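Local coordinates for xylan esterase, putative, AXE2C (PDB 2WAA), which removes acetyl groups from acetylated xylan and glucomannan, an esterase of carbohydrate esterase family 2 that helps degrade plant cell walls, at residues A[15-26]-A[34-45]. Sequence-based numbering, arbitrary orientation. Where two conformers were deposited one is given.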
loop_
_atom_site.group_PDB
_atom_site.type_symbol
_atom_site.label_atom_id
_atom_site.label_comp_id
_atom_site.label_asym_id
_atom_site.label_seq_id
_atom_site.Cartn_x
_atom_site.Cartn_y
_atom_site.Cartn_z
ATOM N N ALA A 15 9.078 -2.124 18.548
ATOM C CA ALA A 15 8.453 -2.401 17.277
ATOM C C ALA A 15 9.493 -2.870 16.223
ATOM O O ALA A 15 9.176 -3.715 15.350
ATOM C CB ALA A 15 7.723 -1.130 16.793
ATOM N N SER A 16 10.674 -2.266 16.306
ATOM C CA SER A 16 11.810 -2.718 15.554
ATOM C C SER A 16 12.466 -3.739 16.473
ATOM O O SER A 16 13.310 -3.429 17.295
ATOM C CB SER A 16 12.747 -1.542 15.245
ATOM O OG SER A 16 13.642 -1.859 14.197
ATOM N N ASP A 17 11.967 -4.950 16.407
ATOM C CA ASP A 17 12.644 -6.087 16.981
ATOM C C ASP A 17 12.488 -7.232 15.971
ATOM O O ASP A 17 11.502 -7.275 15.224
ATOM C CB ASP A 17 11.911 -6.415 18.299
ATOM C CG ASP A 17 12.438 -7.643 18.969
ATOM O OD1 ASP A 17 13.177 -7.479 19.967
ATOM O OD2 ASP A 17 12.150 -8.761 18.491
ATOM N N PRO A 18 13.463 -8.133 15.919
ATOM C CA PRO A 18 13.417 -9.170 14.884
ATOM C C PRO A 18 12.229 -10.112 14.988
ATOM O O PRO A 18 11.976 -10.843 14.043
ATOM C CB PRO A 18 14.707 -9.980 15.108
ATOM C CG PRO A 18 15.488 -9.285 16.076
ATOM C CD PRO A 18 14.719 -8.140 16.699
ATOM N N HIS A 19 11.549 -10.145 16.137
ATOM C CA HIS A 19 10.369 -10.993 16.258
ATOM C C HIS A 19 9.170 -10.401 15.543
ATOM O O HIS A 19 8.202 -11.113 15.298
ATOM C CB HIS A 19 9.969 -11.236 17.722
ATOM C CG HIS A 19 10.977 -12.034 18.494
ATOM N ND1 HIS A 19 12.025 -11.447 19.171
ATOM C CD2 HIS A 19 11.099 -13.367 18.699
ATOM C CE1 HIS A 19 12.761 -12.381 19.759
ATOM N NE2 HIS A 19 12.213 -13.554 19.497
ATOM N N ILE A 20 9.230 -9.119 15.214
ATOM C CA ILE A 20 8.100 -8.492 14.520
ATOM C C ILE A 20 8.414 -8.394 13.018
ATOM O O ILE A 20 9.375 -7.708 12.600
ATOM C CB ILE A 20 7.787 -7.117 15.109
ATOM C CG1 ILE A 20 7.328 -7.262 16.560
ATOM C CG2 ILE A 20 6.648 -6.436 14.298
ATOM C CD1 ILE A 20 7.243 -5.986 17.216
ATOM N N GLN A 21 7.647 -9.145 12.236
ATOM C CA GLN A 21 7.737 -9.135 10.777
ATOM C C GLN A 21 7.112 -7.851 10.235
ATOM O O GLN A 21 6.108 -7.367 10.783
ATOM C CB GLN A 21 7.066 -10.394 10.205
ATOM C CG GLN A 21 7.354 -10.560 8.666
ATOM C CD GLN A 21 8.864 -10.511 8.356
ATOM O OE1 GLN A 21 9.442 -9.446 8.155
ATOM N NE2 GLN A 21 9.523 -11.685 8.343
ATOM N N VAL A 22 7.698 -7.293 9.162
ATOM C CA VAL A 22 7.201 -6.035 8.644
ATOM C C VAL A 22 7.161 -6.156 7.144
ATOM O O VAL A 22 8.180 -6.521 6.497
ATOM C CB VAL A 22 8.166 -4.906 8.981
ATOM C CG1 VAL A 22 7.673 -3.560 8.346
ATOM C CG2 VAL A 22 8.254 -4.750 10.540
ATOM N N MET A 23 6.013 -5.829 6.582
ATOM C CA MET A 23 5.899 -5.788 5.120
ATOM C C MET A 23 5.359 -4.395 4.795
ATOM O O MET A 23 4.309 -4.013 5.305
ATOM C CB MET A 23 4.914 -6.865 4.629
ATOM C CG MET A 23 4.832 -6.879 3.037
ATOM S SD MET A 23 3.609 -8.094 2.537
ATOM C CE MET A 23 2.037 -7.274 2.844
ATOM N N GLY A 24 6.066 -3.622 3.975
ATOM C CA GLY A 24 5.615 -2.229 3.685
ATOM C C GLY A 24 6.656 -1.260 4.226
ATOM O O GLY A 24 7.503 -1.629 5.060
ATOM N N ARG A 25 6.642 -0.029 3.743
ATOM C CA ARG A 25 7.629 0.941 4.186
ATOM C C ARG A 25 7.446 1.457 5.619
ATOM O O ARG A 25 6.371 1.969 5.978
ATOM C CB ARG A 25 7.623 2.135 3.238
ATOM C CG ARG A 25 8.098 1.716 1.838
ATOM C CD ARG A 25 8.323 2.942 0.923
ATOM N NE ARG A 25 8.728 2.556 -0.426
ATOM C CZ ARG A 25 8.995 3.437 -1.399
ATOM N NH1 ARG A 25 8.959 4.726 -1.157
ATOM N NH2 ARG A 25 9.345 3.024 -2.613
ATOM N N THR A 26 8.509 1.360 6.411
ATOM C CA THR A 26 8.503 1.908 7.769
ATOM C C THR A 26 9.778 2.743 8.009
ATOM O O THR A 26 10.836 2.473 7.418
ATOM C CB THR A 26 8.440 0.779 8.834
ATOM O OG1 THR A 26 9.603 -0.074 8.706
ATOM C CG2 THR A 26 7.144 -0.044 8.666
ATOM N N LEU A 34 8.534 2.130 15.157
ATOM C CA LEU A 34 8.366 2.238 13.699
ATOM C C LEU A 34 7.249 3.201 13.410
ATOM O O LEU A 34 6.198 3.193 14.060
ATOM C CB LEU A 34 7.974 0.881 13.090
ATOM C CG LEU A 34 9.012 -0.212 13.280
ATOM C CD1 LEU A 34 8.345 -1.485 12.629
ATOM C CD2 LEU A 34 10.294 0.231 12.603
ATOM N N THR A 35 7.475 4.017 12.384
ATOM C CA THR A 35 6.447 4.940 11.917
ATOM C C THR A 35 6.180 4.660 10.440
ATOM O O THR A 35 7.114 4.370 9.683
ATOM C CB THR A 35 6.889 6.413 12.146
ATOM O OG1 THR A 35 7.132 6.613 13.546
ATOM C CG2 THR A 35 5.772 7.360 11.749
ATOM N N PHE A 36 4.912 4.732 10.068
ATOM C CA PHE A 36 4.533 4.453 8.705
ATOM C C PHE A 36 3.333 5.260 8.259
ATOM O O PHE A 36 2.492 5.687 9.076
ATOM C CB PHE A 36 4.287 2.934 8.532
ATOM C CG PHE A 36 3.472 2.304 9.631
ATOM C CD1 PHE A 36 2.080 2.187 9.528
ATOM C CD2 PHE A 36 4.106 1.829 10.778
ATOM C CE1 PHE A 36 1.324 1.625 10.540
ATOM C CE2 PHE A 36 3.356 1.237 11.815
ATOM C CZ PHE A 36 1.952 1.144 11.686
ATOM N N GLY A 37 3.267 5.480 6.935
ATOM C CA GLY A 37 2.239 6.317 6.359
ATOM C C GLY A 37 1.527 5.671 5.166
ATOM O O GLY A 37 0.381 6.005 4.912
ATOM N N TYR A 38 2.207 4.814 4.410
ATOM C CA TYR A 38 1.554 4.201 3.244
ATOM C C TYR A 38 0.534 3.159 3.682
ATOM O O TYR A 38 0.699 2.542 4.716
ATOM C CB TYR A 38 2.576 3.572 2.296
ATOM C CG TYR A 38 3.320 4.615 1.508
ATOM C CD1 TYR A 38 2.665 5.389 0.536
ATOM C CD2 TYR A 38 4.669 4.865 1.755
ATOM C CE1 TYR A 38 3.351 6.360 -0.176
ATOM C CE2 TYR A 38 5.371 5.851 1.012
ATOM C CZ TYR A 38 4.686 6.596 0.075
ATOM O OH TYR A 38 5.353 7.555 -0.694
ATOM N N PRO A 39 -0.539 2.958 2.901
ATOM C CA PRO A 39 -1.534 1.944 3.330
ATOM C C PRO A 39 -0.978 0.530 3.074
ATOM O O PRO A 39 -0.024 0.380 2.291
ATOM C CB PRO A 39 -2.720 2.182 2.376
ATOM C CG PRO A 39 -2.055 2.751 1.129
ATOM C CD PRO A 39 -0.910 3.629 1.638
ATOM N N GLY A 40 -1.484 -0.461 3.803
ATOM C CA GLY A 40 -1.097 -1.861 3.590
ATOM C C GLY A 40 0.138 -2.321 4.379
ATOM O O GLY A 40 0.494 -3.519 4.331
ATOM N N VAL A 41 0.816 -1.376 5.040
ATOM C CA VAL A 41 1.956 -1.720 5.889
ATOM C C VAL A 41 1.417 -2.707 6.934
ATOM O O VAL A 41 0.413 -2.431 7.609
ATOM C CB VAL A 41 2.569 -0.503 6.559
ATOM C CG1 VAL A 41 3.653 -0.946 7.598
ATOM C CG2 VAL A 41 3.164 0.450 5.464
ATOM N N SER A 42 2.084 -3.854 7.030
ATOM C CA SER A 42 1.584 -4.956 7.816
ATOM C C SER A 42 2.680 -5.425 8.793
ATOM O O SER A 42 3.794 -5.781 8.346
ATOM C CB SER A 42 1.201 -6.080 6.855
ATOM O OG SER A 42 0.108 -5.710 6.009
ATOM N N LEU A 43 2.337 -5.471 10.087
ATOM C CA LEU A 43 3.290 -5.876 11.124
ATOM C C LEU A 43 2.691 -7.097 11.792
ATOM O O LEU A 43 1.497 -7.109 12.120
ATOM C CB LEU A 43 3.490 -4.776 12.157
ATOM C CG LEU A 43 3.665 -3.347 11.649
ATOM C CD1 LEU A 43 4.018 -2.360 12.796
ATOM C CD2 LEU A 43 4.705 -3.337 10.645
ATOM N N SER A 44 3.511 -8.131 11.972
ATOM C CA SER A 44 2.935 -9.395 12.438
ATOM C C SER A 44 3.867 -10.103 13.394
ATOM O O SER A 44 5.087 -9.960 13.323
ATOM C CB SER A 44 2.557 -10.344 11.278
ATOM O OG SER A 44 3.638 -10.585 10.335
ATOM N N THR A 45 3.285 -10.937 14.245
ATOM C CA THR A 45 4.091 -11.623 15.253
ATOM C C THR A 45 3.306 -12.898 15.603
ATOM O O THR A 45 2.070 -12.960 15.474
ATOM C CB THR A 45 4.335 -10.750 16.517
ATOM O OG1 THR A 45 5.063 -11.493 17.499
ATOM C CG2 THR A 45 3.002 -10.330 17.181
HETATM O O HOH W 1 6.937 -13.322 16.222
HETATM O O HOH W 2 5.168 4.283 5.126
#
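V22 and L43 lie side by side between two layers of strands, pointing the same way, and in the L43 conformer described here its CD2 sits 3.8 Å from both CG1 and CG2 of V22. L34 reaches down from the opposing layer: its CD1 meets V22 CG2 at 3.9 Å, while CD2 fits between S16 CB and T26 OG1 and CG rests on the small A15. Branched aliphatic chains suit this interior because each can present two methyls to different neighbours. Further along, T26 CG2 touches V41 CG1 at 3.8 Å, and that same valine methyl lies over one face of the F36 ring, displaced toward its rim. The threonine hydroxyl hydrogen-bonds to a glycerol, probably from the crystallisation liquor.

Strands 21-23 and 42-45 run antiparallel in one sheet of the N-terminal domain's two-layered, sandwich-like β-fold; strand 34-36 belongs to the other, so the 37-41 connection passes between layers. Its type II turn, Y38 to V41, has G40 at a positive phi of 88°, where glycine is at ease. Q21 and M23 pair with S44 and S42 through four backbone bonds, the one from S42 N to M23 O being 2.8 Å long.

On the other face of this sheet, S44 OG lies 3.4 Å from Q21 CB, and Q21 bends at chi2 (53°) so that OE1 accepts a hydrogen bond from V22 N. The M23 side chain packs on strand 177-183 of the esterase domain, and in one conformer of S42 the methionine CE comes near the serine OG. R25 runs extended beside Y38, its guanidinium nearly perpendicular to the ring (87°); both side chains bond to backbone carbonyls of 205-208, the arginine to Y206 and F208, the tyrosine hydroxyl to F205.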